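Local coordinates for protein arylmalonate decarboxylase (Bordetella bronchiseptica, PDB 3IXL) that catalyses the decarboxylation of 2-aryl-2-methylmalonates to 2-arylpropionates, releasing carbon dioxide, at residues Leu115-Ile127 with Ala174-Ser188. The protein carries 2 engineered substitutions. Residues are numbered along the deposited sequence; the frame is centred on the assembly and turned at random.
Sequences LGVRRVALATAYI and AFEAAPDSDGILLSS. Engineered in segment 174-188: Ser188 (natural residue Cys). With PAC (2-phenylacetic acid), chain C.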
loop_
_atom_site.group_PDB
_atom_site.type_symbol
_atom_site.label_atom_id
_atom_site.label_comp_id
_atom_site.label_asym_id
_atom_site.label_seq_id
_atom_site.Cartn_x
_atom_site.Cartn_y
_atom_site.Cartn_z
ATOM N N LEU A 115 -7.758 12.471 1.364
ATOM C CA LEU A 115 -9.184 12.252 1.598
ATOM C C LEU A 115 -9.664 12.849 2.923
ATOM O O LEU A 115 -10.814 12.628 3.317
ATOM C CB LEU A 115 -9.521 10.759 1.510
ATOM C CG LEU A 115 -9.392 10.200 0.093
ATOM C CD1 LEU A 115 -9.236 8.698 0.104
ATOM C CD2 LEU A 115 -10.603 10.625 -0.753
ATOM N N GLY A 116 -8.790 13.598 3.594
ATOM C CA GLY A 116 -9.146 14.278 4.845
ATOM C C GLY A 116 -9.411 13.339 6.007
ATOM O O GLY A 116 -10.222 13.637 6.884
ATOM N N VAL A 117 -8.714 12.209 6.025
ATOM C CA VAL A 117 -8.902 11.215 7.068
ATOM C C VAL A 117 -7.867 11.418 8.165
ATOM O O VAL A 117 -6.672 11.287 7.928
ATOM C CB VAL A 117 -8.810 9.784 6.491
ATOM C CG1 VAL A 117 -8.958 8.746 7.595
ATOM C CG2 VAL A 117 -9.866 9.574 5.427
ATOM N N ARG A 118 -8.338 11.764 9.360
ATOM C CA ARG A 118 -7.482 11.876 10.535
ATOM C C ARG A 118 -7.725 10.693 11.470
ATOM O O ARG A 118 -6.773 10.054 11.934
ATOM C CB ARG A 118 -7.742 13.204 11.262
ATOM C CG ARG A 118 -7.132 13.321 12.657
ATOM C CD ARG A 118 -5.634 13.570 12.608
ATOM N NE ARG A 118 -5.295 14.915 12.134
ATOM C CZ ARG A 118 -4.789 15.886 12.895
ATOM N NH1 ARG A 118 -4.546 15.677 14.186
ATOM N NH2 ARG A 118 -4.517 17.071 12.362
ATOM N N ARG A 119 -8.996 10.409 11.744
ATOM C CA ARG A 119 -9.383 9.270 12.564
ATOM C C ARG A 119 -9.695 8.117 11.632
ATOM O O ARG A 119 -10.614 8.201 10.819
ATOM C CB ARG A 119 -10.604 9.617 13.410
ATOM C CG ARG A 119 -10.291 10.585 14.528
ATOM C CD ARG A 119 -11.557 11.009 15.249
ATOM N NE ARG A 119 -12.421 9.877 15.584
ATOM C CZ ARG A 119 -12.199 9.033 16.587
ATOM N NH1 ARG A 119 -11.135 9.181 17.366
ATOM N NH2 ARG A 119 -13.043 8.036 16.813
ATOM N N VAL A 120 -8.913 7.044 11.751
ATOM C CA VAL A 120 -8.899 6.006 10.743
ATOM C C VAL A 120 -9.133 4.627 11.345
ATOM O O VAL A 120 -8.394 4.192 12.226
ATOM C CB VAL A 120 -7.580 6.064 9.912
ATOM C CG1 VAL A 120 -6.326 5.906 10.787
ATOM C CG2 VAL A 120 -7.614 5.049 8.758
ATOM N N ALA A 121 -10.188 3.962 10.881
ATOM C CA ALA A 121 -10.453 2.583 11.272
ATOM C C ALA A 121 -9.535 1.682 10.450
ATOM O O ALA A 121 -9.313 1.946 9.262
ATOM C CB ALA A 121 -11.911 2.237 11.023
ATOM N N LEU A 122 -9.022 0.624 11.073
ATOM C CA LEU A 122 -8.083 -0.282 10.402
ATOM C C LEU A 122 -8.728 -1.616 10.075
ATOM O O LEU A 122 -9.286 -2.282 10.954
ATOM C CB LEU A 122 -6.860 -0.532 11.290
ATOM C CG LEU A 122 -6.117 0.676 11.871
ATOM C CD1 LEU A 122 -4.907 0.254 12.722
ATOM C CD2 LEU A 122 -5.704 1.645 10.771
ATOM N N ALA A 123 -8.644 -2.014 8.809
ATOM C CA ALA A 123 -9.118 -3.316 8.353
ATOM C C ALA A 123 -7.903 -3.930 7.695
ATOM O O ALA A 123 -7.476 -3.447 6.646
ATOM C CB ALA A 123 -10.246 -3.142 7.334
ATOM N N THR A 124 -7.312 -4.958 8.305
ATOM C CA THR A 124 -6.014 -5.435 7.807
ATOM C C THR A 124 -5.977 -6.938 7.604
ATOM O O THR A 124 -6.838 -7.669 8.113
ATOM C CB THR A 124 -4.847 -5.092 8.747
ATOM O OG1 THR A 124 -4.732 -6.128 9.735
ATOM C CG2 THR A 124 -5.018 -3.718 9.404
ATOM N N ALA A 125 -4.949 -7.390 6.883
ATOM C CA ALA A 125 -4.740 -8.801 6.638
ATOM C C ALA A 125 -3.903 -9.443 7.745
ATOM O O ALA A 125 -3.758 -10.656 7.755
ATOM C CB ALA A 125 -4.053 -8.994 5.293
ATOM N N TYR A 126 -3.360 -8.627 8.650
ATOM C CA TYR A 126 -2.192 -9.036 9.454
ATOM C C TYR A 126 -2.467 -9.683 10.796
ATOM O O TYR A 126 -3.579 -9.616 11.326
ATOM C CB TYR A 126 -1.307 -7.828 9.757
ATOM C CG TYR A 126 -1.011 -6.878 8.627
ATOM C CD1 TYR A 126 -1.307 -5.521 8.753
ATOM C CD2 TYR A 126 -0.375 -7.315 7.470
ATOM C CE1 TYR A 126 -1.002 -4.625 7.738
ATOM C CE2 TYR A 126 -0.067 -6.425 6.438
ATOM C CZ TYR A 126 -0.386 -5.080 6.594
ATOM O OH TYR A 126 -0.082 -4.170 5.596
ATOM N N ILE A 127 -1.406 -10.283 11.344
ATOM C CA ILE A 127 -1.369 -10.669 12.767
ATOM C C ILE A 127 -1.073 -9.439 13.637
ATOM O O ILE A 127 -0.600 -8.413 13.141
ATOM C CB ILE A 127 -0.371 -11.829 13.062
ATOM C CG1 ILE A 127 1.069 -11.446 12.696
ATOM C CG2 ILE A 127 -0.811 -13.099 12.320
ATOM C CD1 ILE A 127 2.130 -12.467 13.180
ATOM N N ALA A 174 -14.836 -3.193 11.014
ATOM C CA ALA A 174 -13.844 -2.278 11.593
ATOM C C ALA A 174 -14.435 -0.889 11.829
ATOM O O ALA A 174 -14.202 -0.267 12.866
ATOM C CB ALA A 174 -12.612 -2.190 10.698
ATOM N N PHE A 175 -15.207 -0.410 10.859
ATOM C CA PHE A 175 -15.848 0.891 10.977
ATOM C C PHE A 175 -16.925 0.897 12.060
ATOM O O PHE A 175 -17.061 1.875 12.790
ATOM C CB PHE A 175 -16.444 1.321 9.633
ATOM C CG PHE A 175 -17.017 2.710 9.650
ATOM C CD1 PHE A 175 -18.398 2.906 9.710
ATOM C CD2 PHE A 175 -16.178 3.823 9.625
ATOM C CE1 PHE A 175 -18.928 4.195 9.727
ATOM C CE2 PHE A 175 -16.708 5.112 9.651
ATOM C CZ PHE A 175 -18.078 5.292 9.698
ATOM N N GLU A 176 -17.689 -0.187 12.155
ATOM C CA GLU A 176 -18.777 -0.258 13.140
ATOM C C GLU A 176 -18.237 -0.307 14.562
ATOM O O GLU A 176 -18.957 0.013 15.512
ATOM C CB GLU A 176 -19.705 -1.438 12.856
ATOM C CG GLU A 176 -20.642 -1.184 11.679
ATOM C CD GLU A 176 -21.518 -2.381 11.318
ATOM O OE1 GLU A 176 -22.495 -2.177 10.567
ATOM O OE2 GLU A 176 -21.231 -3.513 11.765
ATOM N N ALA A 177 -16.973 -0.699 14.703
ATOM C CA ALA A 177 -16.281 -0.638 15.994
ATOM C C ALA A 177 -15.914 0.792 16.423
ATOM O O ALA A 177 -15.603 1.026 17.597
ATOM C CB ALA A 177 -15.043 -1.531 15.988
ATOM N N ALA A 178 -15.950 1.736 15.477
ATOM C CA ALA A 178 -15.676 3.158 15.732
ATOM C C ALA A 178 -16.356 3.999 14.646
ATOM O O ALA A 178 -15.687 4.531 13.752
ATOM C CB ALA A 178 -14.166 3.423 15.762
ATOM N N PRO A 179 -17.699 4.114 14.710
ATOM C CA PRO A 179 -18.480 4.673 13.599
ATOM C C PRO A 179 -18.416 6.192 13.433
ATOM O O PRO A 179 -19.055 6.727 12.528
ATOM C CB PRO A 179 -19.908 4.210 13.910
ATOM C CG PRO A 179 -19.937 4.059 15.387
ATOM C CD PRO A 179 -18.555 3.705 15.843
ATOM N N ASP A 180 -17.653 6.878 14.285
ATOM C CA ASP A 180 -17.398 8.300 14.088
ATOM C C ASP A 180 -16.009 8.546 13.489
ATOM O O ASP A 180 -15.477 9.654 13.563
ATOM C CB ASP A 180 -17.613 9.096 15.387
ATOM C CG ASP A 180 -16.664 8.689 16.497
ATOM O OD1 ASP A 180 -15.890 7.724 16.322
ATOM O OD2 ASP A 180 -16.698 9.341 17.565
ATOM N N SER A 181 -15.432 7.500 12.896
ATOM C CA SER A 181 -14.155 7.607 12.183
ATOM C C SER A 181 -14.322 8.354 10.855
ATOM O O SER A 181 -15.423 8.404 10.295
ATOM C CB SER A 181 -13.574 6.212 11.923
ATOM O OG SER A 181 -13.281 5.537 13.137
ATOM N N ASP A 182 -13.230 8.927 10.354
ATOM C CA ASP A 182 -13.261 9.696 9.103
ATOM C C ASP A 182 -13.168 8.805 7.873
ATOM O O ASP A 182 -13.590 9.194 6.791
ATOM C CB ASP A 182 -12.098 10.694 9.036
ATOM C CG ASP A 182 -12.114 11.718 10.144
ATOM O OD1 ASP A 182 -13.216 12.153 10.549
ATOM O OD2 ASP A 182 -11.013 12.113 10.586
ATOM N N GLY A 183 -12.582 7.624 8.038
ATOM C CA GLY A 183 -12.335 6.740 6.906
ATOM C C GLY A 183 -11.708 5.450 7.368
ATOM O O GLY A 183 -11.548 5.212 8.562
ATOM N N ILE A 184 -11.360 4.623 6.393
ATOM C CA ILE A 184 -10.879 3.274 6.655
ATOM C C ILE A 184 -9.579 3.044 5.896
ATOM O O ILE A 184 -9.471 3.396 4.712
ATOM C CB ILE A 184 -11.935 2.219 6.215
ATOM C CG1 ILE A 184 -13.256 2.434 6.978
ATOM C CG2 ILE A 184 -11.416 0.788 6.423
ATOM C CD1 ILE A 184 -14.473 1.808 6.314
ATOM N N LEU A 185 -8.600 2.462 6.584
ATOM C CA LEU A 185 -7.406 1.951 5.924
ATOM C C LEU A 185 -7.540 0.439 5.796
ATOM O O LEU A 185 -7.642 -0.267 6.794
ATOM C CB LEU A 185 -6.136 2.310 6.702
ATOM C CG LEU A 185 -4.836 1.684 6.183
ATOM C CD1 LEU A 185 -4.528 2.155 4.765
ATOM C CD2 LEU A 185 -3.683 2.031 7.127
ATOM N N LEU A 186 -7.565 -0.039 4.557
ATOM C CA LEU A 186 -7.565 -1.458 4.252
ATOM C C LEU A 186 -6.122 -1.822 3.903
ATOM O O LEU A 186 -5.617 -1.507 2.817
ATOM C CB LEU A 186 -8.540 -1.748 3.109
ATOM C CG LEU A 186 -8.685 -3.170 2.558
ATOM C CD1 LEU A 186 -8.963 -4.208 3.655
ATOM C CD2 LEU A 186 -9.823 -3.154 1.542
ATOM N N SER A 187 -5.444 -2.455 4.855
ATOM C CA SER A 187 -3.997 -2.601 4.769
ATOM C C SER A 187 -3.550 -4.005 4.401
ATOM O O SER A 187 -3.966 -4.997 5.009
ATOM C CB SER A 187 -3.312 -2.134 6.060
ATOM O OG SER A 187 -1.918 -1.938 5.839
ATOM N N SER A 188 -2.690 -4.019 3.385
ATOM C CA SER A 188 -1.912 -5.136 2.828
ATOM C C SER A 188 -2.036 -5.106 1.332
ATOM O O SER A 188 -3.133 -5.246 0.779
ATOM C CB SER A 188 -2.282 -6.525 3.327
ATOM O OG SER A 188 -1.390 -7.454 2.720
HETATM C C1 PAC C . 1.886 -5.450 3.031
HETATM C C2 PAC C . 2.267 -6.881 2.702
HETATM C "C1'" PAC C . 2.222 -7.389 1.275
HETATM C "C2'" PAC C . 1.990 -8.759 1.125
HETATM C "C3'" PAC C . 1.938 -9.342 -0.140
HETATM C "C4'" PAC C . 2.128 -8.550 -1.268
HETATM C "C5'" PAC C . 2.358 -7.176 -1.129
HETATM C "C6'" PAC C . 2.416 -6.589 0.140
HETATM O O1 PAC C . 1.472 -4.631 2.163
HETATM O O2 PAC C . 2.009 -5.132 4.249
#
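Tyr126 and Ser187 meet at the ligand end of two neighbouring parallel strands, 119-124 and 183-187. The Ser187 hydroxyl stands anti to its own backbone N (chi1 -164°), which carries OG to the phenol oxygen, where it donates a hydrogen bond to Tyr126 OH at 2.9 Å. Tyr126 OH in turn donates to O2 of the bound 2-phenylacetic acid, 2.7 Å away at the edge of the tyrosine ring, near its plane. Ser187 is thus a second-shell residue that helps position the phenol, while its carbonyl oxygen lies over one face of the ring. Tyrosine suits the place because its long, rigid ring carries one oxygen out to both partners, accepting from the serine and donating to the carboxylate. Beside it, the engineered Ser188 has its OG hydrogen-bonded to Gly190 N.

Between the strands, backbone hydrogen bonds alternate regularly from Ala121 to Ser187. On one face the small methyls of Ala121 and Ala123 let Ala174 of helix 164-176 come close, its CB 3.3 Å from Leu122 O. On the other, Val120 CG2 lies 3.7 Å from Leu185 CB, and Leu122 CD2 packs against the same CB, the two leucines crossing at a slant. A CB on Gly183 would run into Val117 CG2, so glycine fits beside the valine.

At the far end, Asp182 OD2 gathers two amides: Arg118 N, which meets its anti lone pair, and Arg119 N, from above the carboxylate plane at 2.9 Å in a nearly straight bond (177°). Arg119 bends at chi3 to bring NH2 2.9 Å from Asp180 OD1, a salt bridge with guanidinium and carboxylate planes 77° apart.

These strands are the inner pair of one of two four-stranded parallel sheets, both ordered 2-1-3-4, with Thr75 and Ser76 binding the ligand from the other half: the two-domain plan of the aspartate/glutamate racemase superfamily.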